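PDB 4AKL: nucleocapsid from Crimean-congo hemorrhagic fever virus, which binds single-stranded and double-stranded RNA, probably takes part in packaging the viral genome, and probably also cuts double-stranded DNA without sequence preference. Local coordinates for residues A[363-368]-A[380-385]; A[370-375]-A[445-450]. All coordinates share one frame; numbering follows the deposited sequence.

Interaction 1: A[363-368]-A[380-385]; sequences FADDSF and LTAGRI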
# COMPACT_ATOMS: atom_id res chain seq x y z
N PHE A 363 -11.23 12.95 6.14
CA PHE A 363 -11.05 12.05 7.28
C PHE A 363 -12.18 11.07 7.47
O PHE A 363 -13.34 11.46 7.47
CB PHE A 363 -10.88 12.82 8.60
CG PHE A 363 -9.56 13.53 8.75
CD1 PHE A 363 -8.41 13.03 8.28
CD2 PHE A 363 -9.50 14.74 9.45
CE1 PHE A 363 -7.18 13.70 8.44
CE2 PHE A 363 -8.30 15.41 9.61
CZ PHE A 363 -7.12 14.87 9.10
N ALA A 364 -11.84 9.81 7.66
CA ALA A 364 -12.88 8.80 7.94
C ALA A 364 -12.93 8.31 9.40
O ALA A 364 -13.64 7.34 9.73
CB ALA A 364 -12.70 7.59 6.98
N ASP A 365 -12.17 8.96 10.26
CA ASP A 365 -12.01 8.47 11.65
C ASP A 365 -13.32 8.17 12.37
O ASP A 365 -13.42 7.18 13.05
CB ASP A 365 -11.22 9.48 12.51
CG ASP A 365 -9.83 9.79 11.90
OD1 ASP A 365 -9.76 10.41 10.84
OD2 ASP A 365 -8.82 9.37 12.47
N ASP A 366 -14.30 9.02 12.20
CA ASP A 366 -15.56 8.92 12.93
C ASP A 366 -16.69 8.37 12.13
O ASP A 366 -17.77 8.11 12.68
CB ASP A 366 -15.95 10.32 13.45
CG ASP A 366 -15.06 10.78 14.61
OD1 ASP A 366 -14.60 9.93 15.41
OD2 ASP A 366 -14.84 11.99 14.72
N SER A 367 -16.46 8.18 10.82
CA SER A 367 -17.53 7.73 9.91
C SER A 367 -17.45 6.20 9.60
O SER A 367 -18.48 5.56 9.42
CB SER A 367 -17.47 8.56 8.64
OG SER A 367 -16.15 8.41 8.05
N PHE A 368 -16.24 5.64 9.58
CA PHE A 368 -16.01 4.24 9.12
C PHE A 368 -16.59 3.21 10.09
O PHE A 368 -16.23 3.16 11.23
CB PHE A 368 -14.48 3.98 8.85
CG PHE A 368 -14.20 2.72 7.98
CD1 PHE A 368 -14.39 2.74 6.63
CD2 PHE A 368 -13.79 1.52 8.56
CE1 PHE A 368 -14.15 1.62 5.86
CE2 PHE A 368 -13.53 0.38 7.80
CZ PHE A 368 -13.71 0.41 6.46
N LEU A 380 -8.36 8.84 3.65
CA LEU A 380 -7.61 9.53 4.70
C LEU A 380 -8.17 9.30 6.10
O LEU A 380 -9.35 9.08 6.27
CB LEU A 380 -7.55 11.03 4.41
CG LEU A 380 -6.57 11.87 5.26
CD1 LEU A 380 -5.10 11.36 5.13
CD2 LEU A 380 -6.64 13.32 4.85
N THR A 381 -7.27 9.31 7.06
CA THR A 381 -7.57 9.27 8.50
C THR A 381 -6.51 10.13 9.19
O THR A 381 -5.46 10.47 8.58
CB THR A 381 -7.47 7.85 9.17
OG1 THR A 381 -6.15 7.36 9.01
CG2 THR A 381 -8.45 6.86 8.58
N ALA A 382 -6.76 10.48 10.46
CA ALA A 382 -5.80 11.24 11.26
C ALA A 382 -4.46 10.48 11.27
O ALA A 382 -3.44 11.08 11.05
CB ALA A 382 -6.34 11.51 12.74
N GLY A 383 -4.48 9.16 11.47
CA GLY A 383 -3.28 8.38 11.48
C GLY A 383 -2.59 8.32 10.11
O GLY A 383 -1.38 8.18 10.06
N ARG A 384 -3.33 8.47 9.00
CA ARG A 384 -2.71 8.52 7.64
C ARG A 384 -2.09 9.85 7.27
O ARG A 384 -1.39 9.94 6.29
CB ARG A 384 -3.73 8.05 6.62
CG ARG A 384 -3.81 6.50 6.65
CD ARG A 384 -4.92 5.98 5.79
NE ARG A 384 -4.80 4.54 5.61
CZ ARG A 384 -5.59 3.79 4.88
NH1 ARG A 384 -6.62 4.32 4.19
NH2 ARG A 384 -5.35 2.48 4.84
N ILE A 385 -2.27 10.89 8.10
CA ILE A 385 -1.61 12.16 7.87
C ILE A 385 -0.06 11.95 7.83
O ILE A 385 0.65 12.63 7.05
CB ILE A 385 -2.10 13.26 8.88
CG1 ILE A 385 -3.48 13.83 8.44
CG2 ILE A 385 -1.12 14.41 8.97
CD1 ILE A 385 -3.50 14.82 7.21
O HOH W 1 -6.83 7.75 12.69

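Interaction 2: A[370-375]-A[445-450]; sequences QNRIYM and DMDIVA. Unlike the reference sequence in segment 445-450: D445 (reference His).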
# COMPACT_ATOMS: atom_id res chain seq x y z
N GLN A 370 -16.60 -0.23 10.14
CA GLN A 370 -16.05 -1.59 10.27
C GLN A 370 -14.61 -1.56 10.81
O GLN A 370 -14.07 -0.49 11.11
CB GLN A 370 -16.08 -2.28 8.89
CG GLN A 370 -17.49 -2.35 8.22
CD GLN A 370 -18.42 -3.24 8.95
OE1 GLN A 370 -17.99 -4.25 9.56
NE2 GLN A 370 -19.73 -2.89 8.93
N ASN A 371 -14.01 -2.74 10.94
CA ASN A 371 -12.59 -2.83 11.31
C ASN A 371 -11.76 -2.06 10.28
O ASN A 371 -11.89 -2.28 9.10
CB ASN A 371 -12.15 -4.27 11.39
CG ASN A 371 -10.78 -4.43 12.01
OD1 ASN A 371 -9.83 -3.75 11.64
ND2 ASN A 371 -10.68 -5.32 12.95
N ARG A 372 -10.91 -1.16 10.77
CA ARG A 372 -10.09 -0.31 9.95
C ARG A 372 -9.17 -0.99 9.02
O ARG A 372 -8.77 -0.41 8.04
CB ARG A 372 -9.22 0.61 10.82
CG ARG A 372 -9.78 1.97 11.06
CD ARG A 372 -11.21 1.95 11.40
NE ARG A 372 -11.79 3.13 12.06
CZ ARG A 372 -11.26 4.36 12.28
NH1 ARG A 372 -10.02 4.76 11.92
NH2 ARG A 372 -12.03 5.25 12.91
N ILE A 373 -8.81 -2.22 9.31
CA ILE A 373 -7.96 -2.97 8.43
C ILE A 373 -8.63 -3.06 7.03
O ILE A 373 -7.94 -3.21 5.99
CB ILE A 373 -7.65 -4.36 9.07
CG1 ILE A 373 -6.43 -5.04 8.43
CG2 ILE A 373 -8.89 -5.29 8.98
CD1 ILE A 373 -5.05 -4.26 8.50
N TYR A 374 -9.96 -2.98 6.99
CA TYR A 374 -10.66 -3.10 5.75
C TYR A 374 -10.77 -1.84 4.90
O TYR A 374 -11.18 -1.92 3.74
CB TYR A 374 -12.07 -3.60 6.00
CG TYR A 374 -12.11 -4.99 6.51
CD1 TYR A 374 -11.56 -6.04 5.76
CD2 TYR A 374 -12.75 -5.30 7.71
CE1 TYR A 374 -11.61 -7.35 6.20
CE2 TYR A 374 -12.81 -6.60 8.16
CZ TYR A 374 -12.23 -7.63 7.38
OH TYR A 374 -12.29 -8.92 7.82
N MET A 375 -10.45 -0.71 5.48
CA MET A 375 -10.58 0.58 4.80
C MET A 375 -9.86 0.60 3.48
O MET A 375 -8.78 0.02 3.36
CB MET A 375 -10.00 1.69 5.69
CG MET A 375 -10.29 3.07 5.21
SD MET A 375 -9.72 4.32 6.39
CE MET A 375 -10.96 4.21 7.61
N ASP A 445 -6.65 -4.86 21.16
CA ASP A 445 -7.85 -4.01 20.93
C ASP A 445 -7.76 -2.96 19.81
O ASP A 445 -8.80 -2.33 19.44
CB ASP A 445 -8.26 -3.29 22.20
CG ASP A 445 -9.15 -4.12 23.05
OD1 ASP A 445 -8.99 -5.37 23.07
OD2 ASP A 445 -10.02 -3.52 23.71
N MET A 446 -6.57 -2.75 19.29
CA MET A 446 -6.39 -1.81 18.21
C MET A 446 -6.64 -2.53 16.90
O MET A 446 -6.12 -3.61 16.70
CB MET A 446 -4.99 -1.24 18.22
CG MET A 446 -4.60 -0.58 19.52
SD MET A 446 -2.89 -0.01 19.44
CE MET A 446 -3.13 1.63 18.75
N ASP A 447 -7.42 -1.92 16.00
CA ASP A 447 -7.56 -2.44 14.63
C ASP A 447 -6.18 -2.43 13.96
O ASP A 447 -5.82 -3.33 13.25
CB ASP A 447 -8.54 -1.58 13.80
CG ASP A 447 -9.98 -1.62 14.33
OD1 ASP A 447 -10.23 -2.35 15.31
OD2 ASP A 447 -10.87 -0.90 13.75
N ILE A 448 -5.42 -1.38 14.21
CA ILE A 448 -4.17 -1.11 13.49
C ILE A 448 -3.02 -0.85 14.42
O ILE A 448 -3.09 0.12 15.20
CB ILE A 448 -4.35 0.16 12.59
CG1 ILE A 448 -5.31 -0.12 11.43
CG2 ILE A 448 -2.96 0.70 12.03
CD1 ILE A 448 -4.96 -1.33 10.67
N VAL A 449 -1.97 -1.67 14.34
CA VAL A 449 -0.74 -1.48 15.13
C VAL A 449 0.34 -1.00 14.14
O VAL A 449 0.88 -1.81 13.37
CB VAL A 449 -0.35 -2.74 15.84
CG1 VAL A 449 1.01 -2.60 16.59
CG2 VAL A 449 -1.43 -3.11 16.83
N ALA A 450 0.63 0.32 14.16
CA ALA A 450 1.62 0.93 13.25
C ALA A 450 2.97 0.18 13.17
O ALA A 450 3.49 -0.03 12.11
CB ALA A 450 1.92 2.39 13.63

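Interaction 1: A[363-368]-A[380-385]
With CG anti to the carbonyl carbon (chi1 -57°), D365 swings its carboxylate over to the backbone of A382, while F363, in the same kind of first torsion (chi1 -72°), lays its ring alongside L380. The amide of A382 is shared by both oxygens of D365: its N lies 3.0 Å from D365 OD1 and 3.1 Å from D365 OD2, each oxygen using its syn lone pair, so the N-H points into the fork of the carboxylate. D365 OD2 also accepts from a water oxygen 2.6 Å away, and that water in turn takes the N-H of G383, extending the grip by one residue. At 3.3 Å, the CB of A382 also sits close to D365 OD2. A backbone bond joins the loops further back, from A364 N to L380 O at 2.9 Å.

The F363 ring fills the apolar side of the contact. F363 CE1 meets L380 CD2 at 3.7 Å, the two side chains pointing the same way, whereas I385 crosses F363 at about a right angle and brings CG1 to the ring edge, near its plane. Y360 packs edge-to-face with F363, and L348 of helix 341-350 touches it too.

T381 OG1 accepts from R384 N in an ST motif that leads into the type I turn from A382 to I385, where helix 385-392 begins. The carboxylate of D365 thus receives two successive amides in the turn just before that helix, one directly and one through water, and its negative charge is probably eased by these two N-H groups and the water.

Interaction 2: A[370-375]-A[445-450]
D447 reaches across to the short 3-10 segment 372-374 and takes the N-H of R372 on OD2. That bond, R372 N to D447 OD2, is 3.0 Å long and almost straight at 175°, yet the donor comes from above the carboxylate, 43° out of its plane. The neighbouring amide is met from within its own loop: I373 N donates to N371 OD1 at 3.0 Å, closing an Asx turn. Two successive N-H groups are therefore satisfied by side-chain oxygens, one from each segment, and the next two, of Y374 and M375, by the carbonyls of N371 and R372.

N371 also stacks on D447. The N371 amide, its CG turned away from the backbone N, runs past the carboxylate in the opposite direction, the two planes 26° apart, and N371 OD1 comes to 3.3 Å from D447 CB. The guanidinium of R372 makes no salt bridge here. Its chain bends at chi2 and carries the charged end off, leaving R372 NE 4.5 Å from D447 OD2, an oxygen well out of the guanidinium plane at which no N-H points; any attraction is probably purely electrostatic.

Beside this polar patch I373 CD1 touches I448 CD1 at 3.6 Å, and I373 goes on to I180 of helix 163-181. R176 of the same helix binds the carbonyl of M446, tying down the second loop as well.

The whole is a surface contact between two connecting loops of a mainly helical fold: an Asx turn opening a single 3-10 turn, docked by an aspartate against the loop that ends at V449, at the N-cap position of helix 450-460.

Overall arrangement
The two contacts alternate along the chain: segment 370-375 follows 363-368 closely and precedes 380-385, all within the loop between helices 355-360 and 385-392, while 445-450 arrives from much later. Their centres are about 11 Å apart, interaction 1 buried and interaction 2 at the surface. M375 links the two. M375 SD lies 3.6 Å from T381 CG2 and 3.8 Å from R384 NH1, and M375 CA lies 3.6 Å from F368 CZ. A bound triethylene glycol, probably from the crystallisation liquor, lies about 4 Å from the side chain of Q370 in interaction 2.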